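Local coordinates for flagellar biosynthetic protein FlhB (Aquifex aeolicus, PDB 3B1S) that probably helps form the flagellar export apparatus and the basal-body rod, this chain being only the C-terminal domain of the membrane protein, at residues D[51-54]-D[55-59]. Residues are numbered along the deposited sequence; the frame is centred on the assembly and turned at random.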
ATOM      1  N   ARG D  51      -9.911  -0.307  -5.148  1.00100.89           N
ATOM      2  CA  ARG D  51     -10.194   0.077  -6.555  1.00101.26           C
ATOM      3  C   ARG D  51     -10.070   1.584  -6.765  1.00100.84           C
ATOM      4  O   ARG D  51      -9.325   2.013  -7.622  1.00100.97           O
ATOM      5  CB  ARG D  51     -11.578  -0.440  -7.037  1.00101.41           C
ATOM      6  CG  ARG D  51     -12.167   0.251  -8.316  1.00102.34           C
ATOM      7  CD  ARG D  51     -13.039  -0.734  -9.169  1.00104.04           C
ATOM      8  NE  ARG D  51     -13.671  -0.134 -10.365  1.00103.81           N
ATOM      9  CZ  ARG D  51     -13.264  -0.304 -11.628  1.00103.01           C
ATOM     10  NH1 ARG D  51     -12.201  -1.051 -11.912  1.00101.99           N
ATOM     11  NH2 ARG D  51     -13.919   0.288 -12.620  1.00102.45           N
ATOM     12  N   ALA D  52     -10.781   2.369  -5.960  1.00100.90           N
ATOM     13  CA  ALA D  52     -10.836   3.817  -6.133  1.00100.92           C
ATOM     14  C   ALA D  52      -9.516   4.484  -5.792  1.00100.96           C
ATOM     15  O   ALA D  52      -9.227   5.581  -6.273  1.00101.11           O
ATOM     16  CB  ALA D  52     -11.951   4.407  -5.294  1.00100.89           C
ATOM     17  N   LEU D  53      -8.712   3.819  -4.972  1.00100.65           N
ATOM     18  CA  LEU D  53      -7.480   4.413  -4.457  1.00100.45           C
ATOM     19  C   LEU D  53      -6.250   4.204  -5.379  1.00100.61           C
ATOM     20  O   LEU D  53      -5.333   5.042  -5.424  1.00100.51           O
ATOM     21  CB  LEU D  53      -7.242   3.871  -3.047  1.00100.05           C
ATOM     22  CG  LEU D  53      -6.147   4.341  -2.099  1.00 99.26           C
ATOM     23  CD1 LEU D  53      -6.201   5.820  -1.761  1.00 97.38           C
ATOM     24  CD2 LEU D  53      -6.324   3.520  -0.858  1.00100.03           C
ATOM     25  N   TYR D  54      -6.269   3.108  -6.138  1.00100.55           N
ATOM     26  CA  TYR D  54      -5.117   2.653  -6.923  1.00100.43           C
ATOM     27  C   TYR D  54      -4.575   3.630  -7.985  1.00100.20           C
ATOM     28  O   TYR D  54      -3.397   4.021  -7.922  1.00100.17           O
ATOM     29  CB  TYR D  54      -5.411   1.294  -7.574  1.00100.45           C
ATOM     30  CG  TYR D  54      -4.159   0.494  -7.819  1.00101.26           C
ATOM     31  CD1 TYR D  54      -3.934  -0.683  -7.125  1.00101.69           C
ATOM     32  CD2 TYR D  54      -3.175   0.933  -8.715  1.00101.74           C
ATOM     33  CE1 TYR D  54      -2.793  -1.415  -7.311  1.00101.61           C
ATOM     34  CE2 TYR D  54      -2.021   0.199  -8.910  1.00101.44           C
ATOM     35  CZ  TYR D  54      -1.844  -0.973  -8.197  1.00101.37           C
ATOM     36  OH  TYR D  54      -0.725  -1.734  -8.353  1.00102.25           O
ATOM     37  N   PRO D  55      -5.412   4.001  -8.987  1.00 99.93           N
ATOM     38  CA  PRO D  55      -4.888   4.884 -10.030  1.00 99.32           C
ATOM     39  C   PRO D  55      -4.609   6.256  -9.461  1.00 98.42           C
ATOM     40  O   PRO D  55      -3.836   7.022 -10.033  1.00 98.31           O
ATOM     41  CB  PRO D  55      -6.046   4.960 -11.035  1.00 99.64           C
ATOM     42  CG  PRO D  55      -6.886   3.717 -10.766  1.00 99.87           C
ATOM     43  CD  PRO D  55      -6.808   3.604  -9.274  1.00 99.97           C
ATOM     44  N   ALA D  56      -5.222   6.527  -8.315  1.00 97.36           N
ATOM     45  CA  ALA D  56      -5.281   7.861  -7.751  1.00 96.56           C
ATOM     46  C   ALA D  56      -3.932   8.380  -7.249  1.00 95.76           C
ATOM     47  O   ALA D  56      -3.613   9.563  -7.395  1.00 95.86           O
ATOM     48  CB  ALA D  56      -6.327   7.908  -6.644  1.00 96.37           C
ATOM     49  N   VAL D  57      -3.217   7.506  -6.564  1.00 94.31           N
ATOM     50  CA  VAL D  57      -1.982   7.863  -5.915  1.00 93.19           C
ATOM     51  C   VAL D  57      -0.756   7.147  -6.375  1.00 92.55           C
ATOM     52  O   VAL D  57      -0.814   6.328  -7.262  1.00 92.49           O
ATOM     53  CB  VAL D  57      -2.106   7.704  -4.426  1.00 93.67           C
ATOM     54  CG1 VAL D  57      -2.954   8.814  -3.865  1.00 93.64           C
ATOM     55  CG2 VAL D  57      -2.721   6.386  -4.115  1.00 92.68           C
ATOM     56  N   GLU D  58       0.368   7.488  -5.769  1.00 91.15           N
ATOM     57  CA  GLU D  58       1.612   6.930  -6.201  1.00 90.40           C
ATOM     58  C   GLU D  58       2.562   6.689  -5.045  1.00 89.67           C
ATOM     59  O   GLU D  58       2.451   7.302  -3.983  1.00 89.59           O
ATOM     60  CB  GLU D  58       2.244   7.847  -7.251  1.00 90.72           C
ATOM     61  CG  GLU D  58       2.798   9.165  -6.699  1.00 91.55           C
ATOM     62  CD  GLU D  58       3.357  10.070  -7.791  1.00 93.21           C
ATOM     63  OE1 GLU D  58       2.638  10.295  -8.793  1.00 93.16           O
ATOM     64  OE2 GLU D  58       4.511  10.549  -7.652  1.00 93.78           O
ATOM     65  N   VAL D  59       3.526   5.815  -5.290  1.00 88.72           N
ATOM     66  CA  VAL D  59       4.453   5.367  -4.270  1.00 88.03           C
ATOM     67  C   VAL D  59       5.400   6.437  -3.739  1.00 88.11           C
ATOM     68  O   VAL D  59       6.210   6.995  -4.473  1.00 88.22           O
ATOM     69  CB  VAL D  59       5.247   4.178  -4.775  1.00 87.53           C
ATOM     70  CG1 VAL D  59       6.181   3.645  -3.683  1.00 87.11           C
ATOM     71  CG2 VAL D  59       4.282   3.098  -5.267  1.00 87.76           C
TER
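L53 and A56, whose CA atoms lie 5.3 Å apart, bracket a tight helical turn: Y54, P55 and A56 keep helix-like phi and psi, and the chain turns extended at V57. The carbonyl oxygen of L53 is the shared acceptor: A56 N approaches it at 3.3 Å and V57 N at 3.4 Å. Both hydrogen bonds are weak, the first clearly bent, with an N-H...O angle of 129° against 144° for the second. The two spacings, i to i+3 and i to i+4, are those of a helical turn. P55 has no N-H to offer the preceding turn; instead its ring carbon CD lies 3.4 Å from R51 O. The A56 methyl points back toward the helix, its CB 3.3 Å from L53 O and 3.7 Å from A52 O. V57 CG2 lies between its own backbone N and carbonyl carbon, a rotation that sets it beside L53 O and 4.2 Å from L53 CD1, a loose apolar touch. With CG anti to the backbone N (chi1 -153°), the Y54 ring presents its edge to P55 N, 3.8 Å from CD2, and it packs on I4 and I6 of strand 4-9 and on K25. K23 NZ, from strand 19-25, hydrogen-bonds to both Y54 O and V57 O, tying the turn to the antiparallel hairpin, while L53 and A56 rest on F67, just ahead of helix 68-84.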